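Local coordinates for protein aspartate aminotransferase (Plasmodium falciparum, PDB 3K7Y) that probably catalyses amino-group transfer from L-aspartate to 2-oxoglutarate, giving oxaloacetate and L-glutamate, as a homodimer with pyridoxal 5'-phosphate as cofactor, at residues N83-N88 with A260-C265; T100-G105 with S287-H292; T107-V112 with S242-F247; I133-M138 with I211-Y216. One frame throughout, in Å; residues are numbered along the deposited sequence.

All four contacts are buried, and none belongs to the surface. Each brings a strand of the same mixed sheet together with a neighbouring element. Contact 1 and contact 3 pack helices on opposite faces of that sheet. Contact 1 lies on the face away from helix 105-118 and is apolar apart from a histidine ring. Contact 2 sits at the strand 98-104 side of the sheet, near the second subunit, and combines one amide hydrogen bond with proline packing. Contacts 3 and 4 lie deeper and bind the cofactor through hydrogen bonds; contact 2 just brushes its phosphate with G105. Contact 3 handles the phosphate end, whereas contact 4 meets the pyridine nitrogen and ring hydroxyl with polar side chains.

Contact 1 (N83-N88 with A260-C265); sequences NLIFGN and ALHIVC
H262 meets the end of helix 75-86 with its imidazole ring. The CD1 methyl of I85 sits over one face of that ring, in a CH-pi contact. I85 CD1 is 3.6 Å from the centroid of the H262 ring. It lies 26° off the ring normal, displaced toward the rim on the NE2 side. The two side chains come from opposite directions. H262 holds CG beside its own backbone N (chi1 -51°), and this swings the ring out from the strand toward the helix. Nearby, H262 CB stands at the edge of the F86 ring, with F86 CE2 4.4 Å from H262 CB. T81 and Q82 of the same helix also touch H262.

Two residues on, V264 points to the same side of the sheet. Its CG2 branch reaches the outer end of the F86 ring, with V264 CG2 3.8 Å from F86 CZ. This methyl meets the ring obliquely.

Strand 258-264 runs antiparallel between strands 98-104 and 241-246, in the sheet of the large domain of this aminotransferase fold. Helix 75-86 lies across one face of it. The helix stops just after F86, where G87 takes a positive phi. Near this end, L84 O and I85 O accept hydrogen bonds from Q217 and R232 respectively.

No hydrogen bond joins the two segments. The contact therefore rests on shape and dispersion. An aliphatic methyl covers part of the imidazole face, and a phenyl ring meets a valine branch.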
# COMPACT_ATOMS: atom_id res chain seq x y z
N ASN A 83 -16.08 15.94 0.75
CA ASN A 83 -16.91 16.90 0.03
C ASN A 83 -17.44 16.27 -1.26
O ASN A 83 -18.64 16.33 -1.56
CB ASN A 83 -16.14 18.20 -0.28
CG ASN A 83 -17.04 19.30 -0.84
OD1 ASN A 83 -17.41 20.21 -0.12
ND2 ASN A 83 -17.39 19.20 -2.13
N LEU A 84 -16.55 15.61 -2.00
CA LEU A 84 -16.88 15.07 -3.30
C LEU A 84 -18.01 14.07 -3.24
O LEU A 84 -18.83 14.04 -4.15
CB LEU A 84 -15.65 14.47 -3.98
CG LEU A 84 -14.47 15.42 -4.23
CD1 LEU A 84 -13.36 14.71 -4.98
CD2 LEU A 84 -14.93 16.64 -4.99
N ILE A 85 -18.08 13.26 -2.19
CA ILE A 85 -19.15 12.27 -2.14
C ILE A 85 -20.41 12.77 -1.46
O ILE A 85 -21.50 12.46 -1.91
CB ILE A 85 -18.73 10.88 -1.60
CG1 ILE A 85 -18.23 10.96 -0.16
CG2 ILE A 85 -17.71 10.20 -2.55
CD1 ILE A 85 -16.77 11.36 0.01
N PHE A 86 -20.27 13.55 -0.39
CA PHE A 86 -21.44 14.02 0.36
C PHE A 86 -21.85 15.44 -0.01
O PHE A 86 -22.82 15.97 0.51
CB PHE A 86 -21.20 13.92 1.88
CG PHE A 86 -20.97 12.50 2.41
CD1 PHE A 86 -22.04 11.72 2.85
CD2 PHE A 86 -19.69 11.97 2.50
CE1 PHE A 86 -21.84 10.43 3.34
CE2 PHE A 86 -19.48 10.68 2.99
CZ PHE A 86 -20.56 9.91 3.41
N GLY A 87 -21.10 16.05 -0.92
CA GLY A 87 -21.40 17.39 -1.41
C GLY A 87 -21.02 18.44 -0.41
O GLY A 87 -20.09 18.25 0.38
N ASN A 88 -21.75 19.56 -0.44
CA ASN A 88 -21.64 20.59 0.59
C ASN A 88 -22.85 21.52 0.63
O ASN A 88 -23.34 21.97 -0.41
CB ASN A 88 -20.33 21.39 0.49
CG ASN A 88 -20.23 22.22 -0.77
OD1 ASN A 88 -19.99 23.42 -0.70
ND2 ASN A 88 -20.40 21.58 -1.92
N ALA A 260 -9.76 6.44 -1.05
CA ALA A 260 -10.24 6.74 0.29
C ALA A 260 -11.30 5.75 0.76
O ALA A 260 -11.90 5.06 -0.05
CB ALA A 260 -10.77 8.15 0.33
N LEU A 261 -11.52 5.68 2.08
CA LEU A 261 -12.56 4.85 2.69
C LEU A 261 -13.42 5.70 3.63
O LEU A 261 -12.89 6.26 4.58
CB LEU A 261 -11.91 3.74 3.54
CG LEU A 261 -12.51 2.33 3.76
CD1 LEU A 261 -12.09 1.72 5.12
CD2 LEU A 261 -14.04 2.27 3.59
N HIS A 262 -14.72 5.79 3.37
CA HIS A 262 -15.61 6.55 4.26
C HIS A 262 -16.57 5.64 5.00
O HIS A 262 -17.28 4.84 4.38
CB HIS A 262 -16.37 7.60 3.48
CG HIS A 262 -15.50 8.47 2.63
ND1 HIS A 262 -14.77 9.52 3.15
CD2 HIS A 262 -15.21 8.43 1.31
CE1 HIS A 262 -14.07 10.09 2.18
NE2 HIS A 262 -14.33 9.45 1.06
N ILE A 263 -16.59 5.76 6.32
CA ILE A 263 -17.55 5.02 7.15
C ILE A 263 -18.37 6.00 7.97
O ILE A 263 -17.82 6.85 8.68
CB ILE A 263 -16.87 3.99 8.08
CG1 ILE A 263 -16.14 2.93 7.26
CG2 ILE A 263 -17.91 3.32 9.00
CD1 ILE A 263 -15.27 2.03 8.06
N VAL A 264 -19.69 5.87 7.87
CA VAL A 264 -20.62 6.79 8.52
C VAL A 264 -20.94 6.26 9.92
O VAL A 264 -21.37 5.12 10.07
CB VAL A 264 -21.90 7.00 7.65
CG1 VAL A 264 -23.02 7.63 8.47
CG2 VAL A 264 -21.60 7.87 6.43
N CYS A 265 -20.72 7.11 10.93
CA CYS A 265 -20.84 6.70 12.34
C CYS A 265 -21.97 7.41 13.11
O CYS A 265 -22.27 8.57 12.86
CB CYS A 265 -19.51 6.92 13.06
SG CYS A 265 -18.11 6.05 12.34

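Contact 2 (T100-G105 with S287-H292); sequences TIQCIG and SSPVIH. With PLP (pyridoxal-5'-phosphate), chain B.
Q102 and V290 share the hydrogen bond across this contact. Q102 NE2 donates to V290 O over 2.7 Å, with an N-H...O angle of 157°. The acceptor lies almost in the plane of the Q102 amide. The donor is tilted 23° from the carbonyl plane of V290. Q102 gets there with an extended chain, its CG opposite the backbone N (chi1 175°). The other amide atom is used too: Q102 OE1 accepts from N294 ND2, one turn into helix 291-302.

Van der Waals contact adds to this. The P289 ring crosses the stem of Q102 obliquely, with P289 CB 3.8 Å from Q102 CG. The ring also meets the strand backbone, where P289 CG comes to 3.4 Å from the carbonyl oxygen Q102 O.

Toward the cofactor, strand 98-104 ends in an inverse gamma turn centred on I104. G105 C is then 3.5 Å from O3P of the pyridoxal phosphate. On the other side lies the dimer interface. H292 stacks on H292 of the second subunit, and its backbone N donates to E256 of that subunit.

Both ends of the Q102 amide are thus engaged. This fixes its rotation and ties strand 98-104 to the start of an interface helix.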
# COMPACT_ATOMS: atom_id res chain seq x y z
N THR A 100 -13.06 8.95 7.83
CA THR A 100 -12.44 8.65 6.55
C THR A 100 -10.94 8.47 6.70
O THR A 100 -10.33 9.03 7.60
CB THR A 100 -12.79 9.68 5.47
OG1 THR A 100 -11.60 10.09 4.78
CG2 THR A 100 -13.47 10.91 6.08
N ILE A 101 -10.37 7.69 5.78
CA ILE A 101 -8.97 7.25 5.84
C ILE A 101 -8.39 7.16 4.43
O ILE A 101 -9.11 6.82 3.50
CB ILE A 101 -8.89 5.90 6.55
CG1 ILE A 101 -8.52 6.13 8.01
CG2 ILE A 101 -7.91 4.92 5.88
CD1 ILE A 101 -9.01 5.05 8.91
N GLN A 102 -7.11 7.48 4.27
CA GLN A 102 -6.46 7.42 2.96
C GLN A 102 -5.98 6.00 2.66
O GLN A 102 -5.25 5.40 3.46
CB GLN A 102 -5.28 8.39 2.90
CG GLN A 102 -4.47 8.31 1.60
CD GLN A 102 -3.22 9.20 1.60
OE1 GLN A 102 -3.21 10.29 2.17
NE2 GLN A 102 -2.16 8.72 0.95
N CYS A 103 -6.35 5.44 1.51
CA CYS A 103 -5.92 4.10 1.19
C CYS A 103 -5.12 4.05 -0.09
O CYS A 103 -4.88 5.07 -0.73
CB CYS A 103 -7.12 3.18 1.08
SG CYS A 103 -8.09 3.18 2.58
N ILE A 104 -4.71 2.84 -0.47
CA ILE A 104 -3.94 2.65 -1.67
C ILE A 104 -4.89 2.36 -2.85
O ILE A 104 -5.07 1.21 -3.29
CB ILE A 104 -2.88 1.58 -1.43
CG1 ILE A 104 -1.90 2.12 -0.40
CG2 ILE A 104 -2.07 1.28 -2.65
CD1 ILE A 104 -1.45 1.07 0.56
N GLY A 105 -5.51 3.43 -3.34
CA GLY A 105 -6.48 3.32 -4.42
C GLY A 105 -7.78 2.74 -3.92
O GLY A 105 -7.92 2.47 -2.71
N SER A 287 1.37 -0.25 7.76
CA SER A 287 1.50 0.83 8.75
C SER A 287 0.99 2.25 8.36
O SER A 287 0.28 2.86 9.16
CB SER A 287 2.92 0.88 9.29
OG SER A 287 3.76 1.55 8.38
N SER A 288 1.33 2.79 7.19
CA SER A 288 0.76 4.09 6.77
C SER A 288 0.71 4.37 5.26
O SER A 288 1.43 3.73 4.49
CB SER A 288 1.43 5.27 7.52
OG SER A 288 2.84 5.22 7.48
N PRO A 289 -0.13 5.34 4.83
CA PRO A 289 -0.31 5.72 3.42
C PRO A 289 0.80 6.62 2.88
O PRO A 289 1.55 7.24 3.64
CB PRO A 289 -1.62 6.51 3.43
CG PRO A 289 -2.21 6.31 4.79
CD PRO A 289 -1.05 6.11 5.69
N VAL A 290 0.87 6.68 1.54
CA VAL A 290 1.82 7.53 0.80
C VAL A 290 1.56 9.03 0.98
O VAL A 290 0.45 9.54 0.74
CB VAL A 290 1.88 7.14 -0.70
CG1 VAL A 290 2.82 8.07 -1.49
CG2 VAL A 290 2.33 5.70 -0.82
N ILE A 291 2.60 9.73 1.42
CA ILE A 291 2.48 11.14 1.73
C ILE A 291 2.42 11.99 0.45
O ILE A 291 1.66 12.95 0.38
CB ILE A 291 3.60 11.56 2.73
CG1 ILE A 291 3.12 12.69 3.66
CG2 ILE A 291 4.93 11.76 2.03
CD1 ILE A 291 3.90 13.96 3.58
N HIS A 292 3.17 11.58 -0.57
CA HIS A 292 3.14 12.29 -1.85
C HIS A 292 1.75 12.34 -2.44
O HIS A 292 1.26 13.42 -2.78
CB HIS A 292 4.09 11.64 -2.86
CG HIS A 292 3.83 12.06 -4.28
ND1 HIS A 292 4.35 13.21 -4.82
CD2 HIS A 292 3.11 11.47 -5.26
CE1 HIS A 292 3.97 13.31 -6.08
NE2 HIS A 292 3.21 12.27 -6.37
N1 PLP B . -13.94 -0.67 -8.03
C2 PLP B . -14.26 -0.69 -9.36
C2A PLP B . -15.67 -0.92 -9.74
C3 PLP B . -13.28 -0.47 -10.32
O3 PLP B . -13.61 -0.47 -11.65
C4 PLP B . -11.96 -0.25 -9.92
C4A PLP B . -10.97 0.12 -10.98
O4A PLP B . -10.76 1.31 -11.22
C5 PLP B . -11.62 -0.23 -8.55
C6 PLP B . -12.63 -0.45 -7.62
C5A PLP B . -10.20 -0.02 -8.01
O4P PLP B . -9.49 1.10 -8.51
P PLP B . -7.92 1.32 -8.13
O1P PLP B . -7.56 2.77 -8.16
O2P PLP B . -7.07 0.67 -9.19
O3P PLP B . -7.70 0.74 -6.75

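Contact 3 (T107-V112 with S242-F247); sequences TGAIFV and SVCQSF. With PLP (pyridoxal-5'-phosphate), chain B.
The first turns of helix 105-118 lie across strand 241-246, with A109 CA 5.6 Å from C244 CA. This is the phosphate-binding end of the cofactor site in the fold type I aminotransferases. The helix follows directly from strand 98-104, and its N-terminal end faces the phosphate.

Across the segments the packing centres on C244. The CB atoms of A109 and C244 stand 4.2 Å apart. C244 turns its sulfur to the backbone of I110, where C244 SG is 3.8 Å from I110 CA. The CG1 branch of I110 lies beside the same sulfur, with I110 CG1 4.0 Å from C244 SG. No hydrogen bond crosses between the two segments. L261 of the neighbouring strand also touches A109.

The two segments meet again through the pyridoxal phosphate. T107 grips one phosphate oxygen twice. T107 N donates to PLP O3P over 2.7 Å, and the bond is nearly straight at 170°. T107 OG1 donates to the same O3P at 2.8 Å. Its hydroxyl sits beside the backbone N (chi1 -51°), which lets both donors converge on one oxygen. The N-terminal end of the helix, close to the phosphate, would probably favour its negative charge. From the strand, S246 OG donates to PLP O1P at 2.9 Å. The same hydroxyl also bonds to S248 N, which holds it in place. S248 OG and R257 NH2 are further hydrogen-bond partners of the cofactor.

I110 reaches the pyridine ring as well: its CD1 methyl lies 3.8 Å from PLP C6.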
# COMPACT_ATOMS: atom_id res chain seq x y z
N THR A 107 -9.03 -0.26 -4.60
CA THR A 107 -8.65 -1.63 -4.17
C THR A 107 -8.20 -1.59 -2.73
O THR A 107 -8.63 -2.40 -1.90
CB THR A 107 -7.45 -2.20 -5.00
OG1 THR A 107 -7.71 -2.06 -6.40
CG2 THR A 107 -7.18 -3.65 -4.68
N GLY A 108 -7.32 -0.63 -2.45
CA GLY A 108 -6.76 -0.48 -1.14
C GLY A 108 -7.83 -0.17 -0.11
O GLY A 108 -7.69 -0.51 1.04
N ALA A 109 -8.90 0.50 -0.52
CA ALA A 109 -9.92 0.82 0.46
C ALA A 109 -10.86 -0.36 0.61
O ALA A 109 -11.28 -0.69 1.72
CB ALA A 109 -10.66 2.08 0.07
N ILE A 110 -11.16 -1.03 -0.50
CA ILE A 110 -12.05 -2.17 -0.45
C ILE A 110 -11.44 -3.15 0.53
O ILE A 110 -12.06 -3.49 1.55
CB ILE A 110 -12.25 -2.85 -1.83
CG1 ILE A 110 -13.04 -1.93 -2.77
CG2 ILE A 110 -12.96 -4.20 -1.70
CD1 ILE A 110 -12.71 -2.17 -4.28
N PHE A 111 -10.21 -3.56 0.27
CA PHE A 111 -9.61 -4.58 1.13
C PHE A 111 -9.51 -4.24 2.61
O PHE A 111 -9.81 -5.11 3.41
CB PHE A 111 -8.28 -5.07 0.59
CG PHE A 111 -7.10 -4.56 1.31
CD1 PHE A 111 -6.22 -3.70 0.68
CD2 PHE A 111 -6.82 -4.98 2.61
CE1 PHE A 111 -5.07 -3.25 1.34
CE2 PHE A 111 -5.70 -4.55 3.28
CZ PHE A 111 -4.82 -3.68 2.65
N VAL A 112 -9.14 -3.01 3.00
CA VAL A 112 -9.08 -2.71 4.45
C VAL A 112 -10.46 -2.87 5.06
O VAL A 112 -10.59 -3.35 6.19
CB VAL A 112 -8.55 -1.29 4.85
CG1 VAL A 112 -8.62 -1.11 6.39
CG2 VAL A 112 -7.11 -1.06 4.38
N SER A 242 -21.00 2.79 3.94
CA SER A 242 -19.58 2.95 3.69
C SER A 242 -19.28 3.29 2.25
O SER A 242 -20.05 2.92 1.34
CB SER A 242 -18.83 1.68 4.05
OG SER A 242 -18.64 1.63 5.44
N VAL A 243 -18.16 3.97 2.03
CA VAL A 243 -17.79 4.35 0.68
C VAL A 243 -16.31 4.04 0.40
O VAL A 243 -15.42 4.49 1.14
CB VAL A 243 -18.09 5.85 0.39
CG1 VAL A 243 -18.01 6.13 -1.10
CG2 VAL A 243 -19.45 6.26 0.93
N CYS A 244 -16.07 3.26 -0.65
CA CYS A 244 -14.73 3.09 -1.18
C CYS A 244 -14.63 3.96 -2.41
O CYS A 244 -15.43 3.84 -3.33
CB CYS A 244 -14.48 1.63 -1.55
SG CYS A 244 -14.67 0.52 -0.13
N GLN A 245 -13.63 4.83 -2.42
CA GLN A 245 -13.51 5.86 -3.45
C GLN A 245 -12.14 5.82 -4.09
O GLN A 245 -11.13 5.85 -3.38
CB GLN A 245 -13.79 7.21 -2.80
CG GLN A 245 -13.14 8.45 -3.38
CD GLN A 245 -13.80 9.73 -2.85
OE1 GLN A 245 -13.58 10.83 -3.34
NE2 GLN A 245 -14.65 9.56 -1.85
N SER A 246 -12.10 5.71 -5.42
CA SER A 246 -10.86 5.71 -6.18
C SER A 246 -10.76 6.97 -7.00
O SER A 246 -11.77 7.49 -7.47
CB SER A 246 -10.81 4.52 -7.13
OG SER A 246 -9.71 4.64 -8.02
N PHE A 247 -9.53 7.44 -7.19
CA PHE A 247 -9.25 8.60 -8.01
C PHE A 247 -8.33 8.16 -9.13
O PHE A 247 -7.61 8.99 -9.71
CB PHE A 247 -8.52 9.66 -7.21
CG PHE A 247 -9.25 10.13 -6.00
CD1 PHE A 247 -10.30 11.02 -6.10
CD2 PHE A 247 -8.84 9.73 -4.74
CE1 PHE A 247 -10.95 11.49 -4.95
CE2 PHE A 247 -9.48 10.19 -3.59
CZ PHE A 247 -10.53 11.07 -3.69
N1 PLP B . -13.94 -0.67 -8.03
C2 PLP B . -14.26 -0.69 -9.36
C2A PLP B . -15.67 -0.92 -9.74
C3 PLP B . -13.28 -0.47 -10.32
O3 PLP B . -13.61 -0.47 -11.65
C4 PLP B . -11.96 -0.25 -9.92
C4A PLP B . -10.97 0.12 -10.98
O4A PLP B . -10.76 1.31 -11.22
C5 PLP B . -11.62 -0.23 -8.55
C6 PLP B . -12.63 -0.45 -7.62
C5A PLP B . -10.20 -0.02 -8.01
O4P PLP B . -9.49 1.10 -8.51
P PLP B . -7.92 1.32 -8.13
O1P PLP B . -7.56 2.77 -8.16
O2P PLP B . -7.07 0.67 -9.19
O3P PLP B . -7.70 0.74 -6.75

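Contact 4 (I133-M138 with I211-Y216); sequences INHVNM and IFDIAY. With PLP (pyridoxal-5'-phosphate), chain B.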
# COMPACT_ATOMS: atom_id res chain seq x y z
N ILE A 133 -15.07 -8.23 -11.16
CA ILE A 133 -14.26 -9.44 -10.92
C ILE A 133 -13.48 -9.43 -9.63
O ILE A 133 -13.67 -10.34 -8.82
CB ILE A 133 -13.25 -9.75 -12.03
CG1 ILE A 133 -13.00 -8.50 -12.90
CG2 ILE A 133 -13.73 -10.97 -12.82
CD1 ILE A 133 -11.77 -8.55 -13.84
N ASN A 134 -12.61 -8.44 -9.42
CA ASN A 134 -11.79 -8.47 -8.20
C ASN A 134 -12.62 -8.58 -6.92
O ASN A 134 -12.28 -9.38 -6.04
CB ASN A 134 -10.75 -7.34 -8.14
CG ASN A 134 -9.35 -7.87 -7.80
OD1 ASN A 134 -8.32 -7.26 -8.16
ND2 ASN A 134 -9.29 -9.02 -7.14
N HIS A 135 -13.74 -7.86 -6.81
CA HIS A 135 -14.61 -8.09 -5.68
C HIS A 135 -14.71 -9.59 -5.38
O HIS A 135 -14.51 -10.02 -4.24
CB HIS A 135 -16.02 -7.52 -5.89
CG HIS A 135 -16.10 -6.02 -5.91
ND1 HIS A 135 -15.04 -5.21 -5.58
CD2 HIS A 135 -17.13 -5.20 -6.19
CE1 HIS A 135 -15.40 -3.94 -5.68
NE2 HIS A 135 -16.67 -3.91 -6.05
N VAL A 136 -15.00 -10.40 -6.40
CA VAL A 136 -15.11 -11.84 -6.19
C VAL A 136 -13.84 -12.34 -5.52
O VAL A 136 -13.93 -12.93 -4.43
CB VAL A 136 -15.37 -12.65 -7.47
CG1 VAL A 136 -15.43 -14.11 -7.15
CG2 VAL A 136 -16.67 -12.25 -8.11
N ASN A 137 -12.69 -12.07 -6.13
CA ASN A 137 -11.40 -12.57 -5.61
C ASN A 137 -11.11 -12.07 -4.20
O ASN A 137 -10.72 -12.83 -3.32
CB ASN A 137 -10.23 -12.22 -6.55
CG ASN A 137 -8.92 -12.94 -6.15
OD1 ASN A 137 -8.80 -14.16 -6.29
ND2 ASN A 137 -7.95 -12.20 -5.66
N MET A 138 -11.30 -10.78 -4.01
CA MET A 138 -10.99 -10.16 -2.73
C MET A 138 -11.89 -10.69 -1.60
O MET A 138 -11.41 -10.96 -0.50
CB MET A 138 -11.14 -8.65 -2.82
CG MET A 138 -10.20 -7.97 -3.76
SD MET A 138 -10.15 -6.29 -3.13
CE MET A 138 -8.49 -6.22 -2.50
N ILE A 211 -22.30 -0.79 1.17
CA ILE A 211 -20.96 -0.34 0.85
C ILE A 211 -21.03 0.11 -0.59
O ILE A 211 -21.30 -0.70 -1.47
CB ILE A 211 -19.90 -1.49 0.96
CG1 ILE A 211 -19.69 -1.93 2.42
CG2 ILE A 211 -18.57 -1.05 0.32
CD1 ILE A 211 -20.74 -2.91 2.96
N PHE A 212 -20.83 1.40 -0.81
CA PHE A 212 -20.87 1.92 -2.16
C PHE A 212 -19.49 1.85 -2.77
O PHE A 212 -18.49 2.23 -2.13
CB PHE A 212 -21.37 3.37 -2.15
CG PHE A 212 -22.75 3.54 -1.60
CD1 PHE A 212 -22.95 3.77 -0.24
CD2 PHE A 212 -23.85 3.49 -2.45
CE1 PHE A 212 -24.24 3.93 0.28
CE2 PHE A 212 -25.15 3.65 -1.94
CZ PHE A 212 -25.34 3.87 -0.57
N ASP A 213 -19.41 1.36 -4.01
CA ASP A 213 -18.16 1.41 -4.74
C ASP A 213 -18.15 2.54 -5.78
O ASP A 213 -18.87 2.49 -6.79
CB ASP A 213 -17.81 0.08 -5.40
CG ASP A 213 -16.33 -0.02 -5.78
OD1 ASP A 213 -15.57 0.98 -5.64
OD2 ASP A 213 -15.92 -1.12 -6.22
N ILE A 214 -17.32 3.55 -5.52
CA ILE A 214 -17.24 4.71 -6.39
C ILE A 214 -15.84 4.83 -7.01
O ILE A 214 -14.95 5.44 -6.42
CB ILE A 214 -17.71 5.99 -5.66
CG1 ILE A 214 -19.22 6.10 -5.72
CG2 ILE A 214 -17.15 7.24 -6.31
CD1 ILE A 214 -19.90 5.53 -4.55
N ALA A 215 -15.68 4.26 -8.20
CA ALA A 215 -14.44 4.38 -8.95
C ALA A 215 -14.45 5.46 -10.03
O ALA A 215 -13.37 5.87 -10.50
CB ALA A 215 -14.09 3.07 -9.55
N TYR A 216 -15.63 5.92 -10.44
CA TYR A 216 -15.73 6.88 -11.55
C TYR A 216 -16.73 8.02 -11.33
O TYR A 216 -17.69 8.16 -12.10
CB TYR A 216 -16.10 6.16 -12.85
CG TYR A 216 -15.40 4.86 -13.10
CD1 TYR A 216 -14.16 4.82 -13.72
CD2 TYR A 216 -15.99 3.65 -12.73
CE1 TYR A 216 -13.52 3.63 -13.95
CE2 TYR A 216 -15.35 2.44 -12.95
CZ TYR A 216 -14.11 2.44 -13.57
OH TYR A 216 -13.45 1.26 -13.79
N1 PLP B . -13.94 -0.67 -8.03
C2 PLP B . -14.26 -0.69 -9.36
C2A PLP B . -15.67 -0.92 -9.74
C3 PLP B . -13.28 -0.47 -10.32
O3 PLP B . -13.61 -0.47 -11.65
C4 PLP B . -11.96 -0.25 -9.92
C4A PLP B . -10.97 0.12 -10.98
O4A PLP B . -10.76 1.31 -11.22
C5 PLP B . -11.62 -0.23 -8.55
C6 PLP B . -12.63 -0.45 -7.62
C5A PLP B . -10.20 -0.02 -8.01
O4P PLP B . -9.49 1.10 -8.51
P PLP B . -7.92 1.32 -8.13
O1P PLP B . -7.56 2.77 -8.16
O2P PLP B . -7.07 0.67 -9.19
O3P PLP B . -7.70 0.74 -6.75
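D213 OD2 is the polar atom on which this contact turns. It lies 2.9 Å from H135 NE2 and 2.7 Å from PLP N1. An aspartate facing the pyridine nitrogen is a hallmark of the fold type I, pyridoxal-phosphate-dependent aminotransferases. Here D213 comes from strand 209-214 in the middle of the large-domain sheet. H135 comes from helix 133-140, and the CA atoms of H135 and D213 are 10.2 Å apart. The gap is closed by side chains alone.

The two groups approach from opposite directions. D213 OD2 lies at the edge of the imidazole, near its plane, in front of the bond between NE2 and CE1. The ring and carboxylate planes are turned 33° against each other. D213 extends its carboxylate with CG opposite the backbone N (chi1 -162°), which sends OD2 out of the strand toward the cofactor. The second oxygen stays farther off, with D213 OD1 3.3 Å from PLP N1.

H135 has neighbours of its own. The Y132 ring meets it edge-to-face, and I110 packs against it. H135 is thus a second-shell residue beside the aspartate that meets the cofactor. The neighbouring residue N134 bonds through OD1 to R283 of the second subunit.

Beyond the strand, the chain follows the cofactor ring. A215 CB lies over the ring, 3.7 Å from PLP C3. Y216 then brings its hydroxyl to the 3-oxygen of the ring, where Y216 OH and PLP O3 are hydrogen-bonded at 2.8 Å.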